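Local coordinates for protein aldo-keto reductase family 1, member B4 (Aldose reductase) (Schistosoma japonicum, PDB 4HBK) that is an aldose reductase of the aldo/keto reductase family, probably reducing carbonyl groups of aldoses and other aldehydes with NADPH, at residues Thr115-Glu120 and Glu172-Glu177; Leu164-Val169 and Ser333-Tyr338. All blocks are in the same frame, centred on the assembly; numbering follows the deposited sequence.

Contact 1. Residues Thr115-Glu120 and Glu172-Glu177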
loop_
_atom_site.group_PDB
_atom_site.type_symbol
_atom_site.label_atom_id
_atom_site.label_comp_id
_atom_site.label_asym_id
_atom_site.label_seq_id
_atom_site.Cartn_x
_atom_site.Cartn_y
_atom_site.Cartn_z
ATOM N N THR A 115 3.898 -3.340 -16.281
ATOM C CA THR A 115 4.605 -3.445 -17.557
ATOM C C THR A 115 6.027 -4.012 -17.409
ATOM O O THR A 115 6.726 -4.230 -18.407
ATOM C CB THR A 115 4.691 -2.085 -18.263
ATOM O OG1 THR A 115 5.283 -1.134 -17.373
ATOM C CG2 THR A 115 3.290 -1.592 -18.695
ATOM N N PHE A 116 6.442 -4.256 -16.169
ATOM C CA PHE A 116 7.790 -4.742 -15.887
ATOM C C PHE A 116 7.793 -6.092 -15.161
ATOM O O PHE A 116 8.778 -6.434 -14.510
ATOM C CB PHE A 116 8.565 -3.716 -15.048
ATOM C CG PHE A 116 8.606 -2.336 -15.656
ATOM C CD1 PHE A 116 9.542 -2.014 -16.625
ATOM C CD2 PHE A 116 7.713 -1.360 -15.249
ATOM C CE1 PHE A 116 9.575 -0.736 -17.193
ATOM C CE2 PHE A 116 7.739 -0.082 -15.802
ATOM C CZ PHE A 116 8.669 0.229 -16.776
ATOM N N PHE A 117 6.703 -6.852 -15.279
ATOM C CA PHE A 117 6.570 -8.139 -14.590
ATOM C C PHE A 117 7.387 -9.276 -15.222
ATOM O O PHE A 117 7.724 -10.253 -14.547
ATOM C CB PHE A 117 5.102 -8.563 -14.484
ATOM C CG PHE A 117 4.288 -7.746 -13.497
ATOM C CD1 PHE A 117 4.887 -6.780 -12.700
ATOM C CD2 PHE A 117 2.916 -7.956 -13.370
ATOM C CE1 PHE A 117 4.132 -6.022 -11.798
ATOM C CE2 PHE A 117 2.162 -7.208 -12.478
ATOM C CZ PHE A 117 2.774 -6.239 -11.688
ATOM N N ARG A 118 7.705 -9.170 -16.508
ATOM C CA ARG A 118 8.568 -10.185 -17.105
ATOM C C ARG A 118 9.918 -10.175 -16.400
ATOM O O ARG A 118 10.460 -9.114 -16.101
ATOM C CB ARG A 118 8.700 -10.021 -18.619
ATOM C CG ARG A 118 7.442 -10.455 -19.338
ATOM C CD ARG A 118 7.692 -10.815 -20.784
ATOM N NE ARG A 118 6.472 -11.298 -21.426
ATOM C CZ ARG A 118 6.363 -12.479 -22.025
ATOM N NH1 ARG A 118 7.414 -13.300 -22.076
ATOM N NH2 ARG A 118 5.206 -12.831 -22.580
ATOM N N PRO A 119 10.451 -11.369 -16.117
ATOM C CA PRO A 119 11.637 -11.516 -15.270
ATOM C C PRO A 119 12.784 -10.610 -15.695
ATOM O O PRO A 119 13.442 -10.036 -14.836
ATOM C CB PRO A 119 12.012 -12.994 -15.451
ATOM C CG PRO A 119 10.710 -13.668 -15.771
ATOM C CD PRO A 119 9.950 -12.667 -16.601
ATOM N N GLU A 120 13.010 -10.477 -16.997
ATOM C CA GLU A 120 14.170 -9.748 -17.490
ATOM C C GLU A 120 14.089 -8.233 -17.249
ATOM O O GLU A 120 15.073 -7.522 -17.448
ATOM C CB GLU A 120 14.416 -10.054 -18.979
ATOM C CG GLU A 120 13.361 -9.509 -19.936
ATOM C CD GLU A 120 12.282 -10.528 -20.291
ATOM O OE1 GLU A 120 11.963 -11.415 -19.448
ATOM O OE2 GLU A 120 11.754 -10.433 -21.420
ATOM N N GLU A 172 4.802 -16.696 -10.114
ATOM C CA GLU A 172 5.985 -17.255 -9.459
ATOM C C GLU A 172 7.281 -16.874 -10.165
ATOM O O GLU A 172 8.339 -16.807 -9.531
ATOM C CB GLU A 172 5.878 -18.780 -9.282
ATOM C CG GLU A 172 5.649 -19.584 -10.566
ATOM C CD GLU A 172 4.171 -19.706 -10.954
ATOM O OE1 GLU A 172 3.351 -18.872 -10.513
ATOM O OE2 GLU A 172 3.825 -20.648 -11.705
ATOM N N ASP A 173 7.198 -16.601 -11.468
ATOM C CA ASP A 173 8.370 -16.175 -12.229
ATOM C C ASP A 173 8.778 -14.741 -11.888
ATOM O O ASP A 173 9.967 -14.443 -11.746
ATOM C CB ASP A 173 8.124 -16.298 -13.736
ATOM C CG ASP A 173 7.911 -17.739 -14.188
ATOM O OD1 ASP A 173 8.055 -18.677 -13.370
ATOM O OD2 ASP A 173 7.602 -17.930 -15.378
ATOM N N THR A 174 7.802 -13.844 -11.778
ATOM C CA THR A 174 8.111 -12.485 -11.353
ATOM C C THR A 174 8.671 -12.542 -9.936
ATOM O O THR A 174 9.648 -11.864 -9.613
ATOM C CB THR A 174 6.887 -11.578 -11.382
ATOM O OG1 THR A 174 6.340 -11.566 -12.707
ATOM C CG2 THR A 174 7.268 -10.147 -10.989
ATOM N N TRP A 175 8.074 -13.385 -9.099
ATOM C CA TRP A 175 8.484 -13.452 -7.708
ATOM C C TRP A 175 9.935 -13.883 -7.564
ATOM O O TRP A 175 10.643 -13.396 -6.683
ATOM C CB TRP A 175 7.571 -14.377 -6.902
ATOM C CG TRP A 175 7.827 -14.309 -5.433
ATOM C CD1 TRP A 175 8.524 -15.208 -4.677
ATOM C CD2 TRP A 175 7.387 -13.280 -4.532
ATOM N NE1 TRP A 175 8.543 -14.804 -3.360
ATOM C CE2 TRP A 175 7.852 -13.633 -3.244
ATOM C CE3 TRP A 175 6.651 -12.103 -4.688
ATOM C CZ2 TRP A 175 7.597 -12.840 -2.124
ATOM C CZ3 TRP A 175 6.401 -11.327 -3.578
ATOM C CH2 TRP A 175 6.878 -11.693 -2.311
ATOM N N LYS A 176 10.379 -14.800 -8.419
ATOM C CA LYS A 176 11.769 -15.239 -8.361
ATOM C C LYS A 176 12.710 -14.045 -8.494
ATOM O O LYS A 176 13.708 -13.958 -7.778
ATOM C CB LYS A 176 12.082 -16.299 -9.426
ATOM C CG LYS A 176 11.730 -17.702 -8.991
ATOM C CD LYS A 176 12.669 -18.741 -9.613
ATOM C CE LYS A 176 12.180 -19.179 -10.978
ATOM N NZ LYS A 176 10.755 -19.631 -10.904
ATOM N N GLU A 177 12.390 -13.126 -9.398
ATOM C CA GLU A 177 13.216 -11.935 -9.559
ATOM C C GLU A 177 13.108 -11.011 -8.354
ATOM O O GLU A 177 14.074 -10.335 -7.997
ATOM C CB GLU A 177 12.854 -11.176 -10.836
ATOM C CG GLU A 177 13.416 -11.797 -12.089
ATOM C CD GLU A 177 14.923 -11.948 -12.025
ATOM O OE1 GLU A 177 15.394 -13.075 -12.252
ATOM O OE2 GLU A 177 15.632 -10.949 -11.739
HETATM O O HOH W 1 15.649 -8.781 -14.028
#
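Phe-117 meets Thr-174 through its backbone. The hydroxyl OG1 of Thr-174 donates a hydrogen bond of 2.7 Å to Phe-117 O. The bond bends at the acceptor, with a C=O...donor angle of 129°, and the hydroxyl lies 30° off the carbonyl plane. OG1 of Thr-174 stands beside its own backbone N (chi1 -58°), while CG2 points anti to that N. The methyl CG2 thus also lies against the carbonyl, 3.6 Å from Phe-117 O. The ring of Phe-117 leads away from helix 171-183, packs on Ile-143 and comes to about 5 Å from the side chain of His-144, a predicted substrate-binding residue. Pro-119 lies at the approach to the helix that runs on to 133. CG of Pro-119 reaches the first turn of helix 171-183, 4.2 Å from Asp-173 O. Its CB is 3.8 Å from CG of Glu-177. CG of Glu-177, set beside its backbone N by chi1, packs on the backbone of Pro-119, 3.3 Å from Pro-119 O. The bend at chi2 then directs the carboxylate. A water donates to both Pro-119 O, at 2.7 Å, and Glu-177 OE2, at 3.2 Å. The other oxygen, OE1, forms a salt bridge with Lys-180. In the (beta/alpha)8 barrel of this family, the contact joins the loop after strand 107-112, where it leads into the next helix, to helix 171-183. Two carbonyls are satisfied differently: a buried threonine grips that of Phe-117, and water serves that of Pro-119, which is partly exposed.

Contact 2. Residues Leu164-Val169 and Ser333-Tyr338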
loop_
_atom_site.group_PDB
_atom_site.type_symbol
_atom_site.label_atom_id
_atom_site.label_comp_id
_atom_site.label_asym_id
_atom_site.label_seq_id
_atom_site.Cartn_x
_atom_site.Cartn_y
_atom_site.Cartn_z
ATOM N N LEU A 164 -6.855 -2.500 -23.042
ATOM C CA LEU A 164 -5.520 -2.639 -22.481
ATOM C C LEU A 164 -4.762 -3.762 -23.206
ATOM O O LEU A 164 -5.356 -4.762 -23.606
ATOM C CB LEU A 164 -5.635 -2.927 -20.981
ATOM C CG LEU A 164 -5.066 -1.915 -19.979
ATOM C CD1 LEU A 164 -5.178 -0.510 -20.470
ATOM C CD2 LEU A 164 -5.715 -2.059 -18.591
ATOM N N CYS A 165 -3.462 -3.581 -23.412
ATOM C CA CYS A 165 -2.644 -4.629 -24.017
ATOM C C CYS A 165 -2.106 -5.533 -22.909
ATOM O O CYS A 165 -1.132 -5.199 -22.241
ATOM C CB CYS A 165 -1.491 -4.025 -24.832
ATOM S SG CYS A 165 -2.014 -3.050 -26.294
ATOM N N LEU A 166 -2.763 -6.671 -22.716
ATOM C CA LEU A 166 -2.427 -7.610 -21.651
ATOM C C LEU A 166 -1.153 -8.397 -21.955
ATOM O O LEU A 166 -0.747 -8.525 -23.106
ATOM C CB LEU A 166 -3.592 -8.584 -21.443
ATOM C CG LEU A 166 -4.763 -8.168 -20.536
ATOM C CD1 LEU A 166 -4.747 -6.699 -20.187
ATOM C CD2 LEU A 166 -6.103 -8.571 -21.139
ATOM N N ASP A 167 -0.520 -8.923 -20.910
ATOM C CA ASP A 167 0.610 -9.822 -21.084
ATOM C C ASP A 167 0.385 -11.061 -20.219
ATOM O O ASP A 167 -0.484 -11.061 -19.344
ATOM C CB ASP A 167 1.935 -9.116 -20.744
ATOM C CG ASP A 167 3.154 -9.879 -21.263
ATOM O OD1 ASP A 167 2.964 -10.852 -22.026
ATOM O OD2 ASP A 167 4.301 -9.507 -20.917
ATOM N N ASN A 168 1.139 -12.124 -20.475
ATOM C CA ASN A 168 1.029 -13.342 -19.673
ATOM C C ASN A 168 2.358 -13.701 -19.005
ATOM O O ASN A 168 3.315 -14.076 -19.680
ATOM C CB ASN A 168 0.539 -14.515 -20.526
ATOM C CG ASN A 168 -0.798 -14.237 -21.186
ATOM O OD1 ASN A 168 -1.511 -13.300 -20.812
ATOM N ND2 ASN A 168 -1.153 -15.059 -22.171
ATOM N N VAL A 169 2.414 -13.580 -17.681
ATOM C CA VAL A 169 3.639 -13.858 -16.937
ATOM C C VAL A 169 3.297 -14.527 -15.621
ATOM O O VAL A 169 2.644 -13.921 -14.775
ATOM C CB VAL A 169 4.414 -12.573 -16.603
ATOM C CG1 VAL A 169 5.735 -12.928 -15.945
ATOM C CG2 VAL A 169 4.634 -11.723 -17.862
ATOM N N SER A 333 -10.354 -6.777 -16.325
ATOM C CA SER A 333 -11.256 -7.841 -15.884
ATOM C C SER A 333 -11.257 -9.014 -16.834
ATOM O O SER A 333 -11.800 -10.064 -16.523
ATOM C CB SER A 333 -12.689 -7.312 -15.705
ATOM O OG SER A 333 -13.253 -6.885 -16.940
ATOM N N GLY A 334 -10.635 -8.846 -17.989
ATOM C CA GLY A 334 -10.621 -9.905 -18.977
ATOM C C GLY A 334 -9.455 -10.850 -18.789
ATOM O O GLY A 334 -9.401 -11.912 -19.414
ATOM N N HIS A 335 -8.518 -10.472 -17.927
ATOM C CA HIS A 335 -7.319 -11.276 -17.741
ATOM C C HIS A 335 -7.591 -12.474 -16.862
ATOM O O HIS A 335 -8.392 -12.412 -15.932
ATOM C CB HIS A 335 -6.195 -10.445 -17.135
ATOM C CG HIS A 335 -4.843 -11.068 -17.272
ATOM N ND1 HIS A 335 -4.337 -11.952 -16.344
ATOM C CD2 HIS A 335 -3.892 -10.928 -18.222
ATOM C CE1 HIS A 335 -3.122 -12.322 -16.717
ATOM N NE2 HIS A 335 -2.831 -11.720 -17.859
ATOM N N GLN A 336 -6.908 -13.566 -17.177
ATOM C CA GLN A 336 -6.931 -14.780 -16.380
ATOM C C GLN A 336 -6.734 -14.488 -14.891
ATOM O O GLN A 336 -7.387 -15.098 -14.037
ATOM C CB GLN A 336 -5.828 -15.726 -16.871
ATOM C CG GLN A 336 -5.693 -16.999 -16.069
ATOM C CD GLN A 336 -6.751 -18.022 -16.428
ATOM O OE1 GLN A 336 -7.076 -18.908 -15.634
ATOM N NE2 GLN A 336 -7.284 -17.914 -17.635
ATOM N N GLU A 337 -5.839 -13.556 -14.573
ATOM C CA GLU A 337 -5.501 -13.308 -13.167
ATOM C C GLU A 337 -6.162 -12.055 -12.602
ATOM O O GLU A 337 -5.698 -11.512 -11.601
ATOM C CB GLU A 337 -3.979 -13.216 -12.970
ATOM C CG GLU A 337 -3.225 -14.469 -13.347
ATOM C CD GLU A 337 -3.621 -15.642 -12.481
ATOM O OE1 GLU A 337 -4.133 -15.411 -11.362
ATOM O OE2 GLU A 337 -3.443 -16.794 -12.921
ATOM N N TYR A 338 -7.221 -11.578 -13.243
ATOM C CA TYR A 338 -7.966 -10.467 -12.663
ATOM C C TYR A 338 -8.406 -10.941 -11.284
ATOM O O TYR A 338 -8.975 -12.019 -11.162
ATOM C CB TYR A 338 -9.159 -10.088 -13.532
ATOM C CG TYR A 338 -10.024 -9.022 -12.920
ATOM C CD1 TYR A 338 -9.599 -7.700 -12.881
ATOM C CD2 TYR A 338 -11.267 -9.337 -12.372
ATOM C CE1 TYR A 338 -10.380 -6.722 -12.317
ATOM C CE2 TYR A 338 -12.060 -8.359 -11.807
ATOM C CZ TYR A 338 -11.607 -7.054 -11.778
ATOM O OH TYR A 338 -12.392 -6.078 -11.220
#
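His-335 points its imidazole edge at the backbone of Asp-167. NE2 of His-335 donates to Asp-167 O at 2.9 Å, and the N-H...O angle is 151°. The carbonyl is met nearly end-on, at a C=O...donor angle of 162°, and its oxygen lies close to the ring plane. CG of His-335 is anti to the backbone N (chi1 -163°), which carries the ring out toward the other loop. Leu-166 approaches the same ring at its edge. Its CG lies 3.7 Å from CD2 of His-335, and the two side chains run past each other in opposite directions. The far nitrogen is also used: ND1 accepts the backbone N-H of Glu-337 at 2.8 Å. The acceptor role of ND1 and the donor role of NE2 fit a neutral ring protonated on NE2, and together they fix its rotation. His-335 is also the first residue of a type I beta turn, closed by Tyr-338 N to His-335 O at 3.0 Å. The turn belongs to the C-terminal loop that follows helix 311-319. Its partner is the long loop between strand 138-143 and helix 171-183 of the barrel. Asp-167 turns its own side chain away from the histidine. Its OD1 takes the N-H of Asn-168 at 2.7 Å from above the carboxylate plane, and OD2 pairs with Arg-118. Val-147 adds a further contact to the His-335 side chain.

In the fold
The centres of the two contacts lie 15 Å apart, on the same side of the chain's centre. Contact 1 is partly buried and joins the loop after strand 107-112, at the approach to its helix, to helix 171-183, outside the strands of the barrel and near a predicted substrate-binding residue. Contact 2 lies at the surface, away from the annotated sites, and joins two loops. Both use a backbone carbonyl as acceptor, but the donor is a threonine hydroxyl in contact 1 and an imidazole N-H in contact 2. Arg-118 and Asp-167 link the contacts by a salt bridge. Loop 164-169 therefore touches both the C-terminal loop and the elements of contact 1, and runs on into helix 171-183.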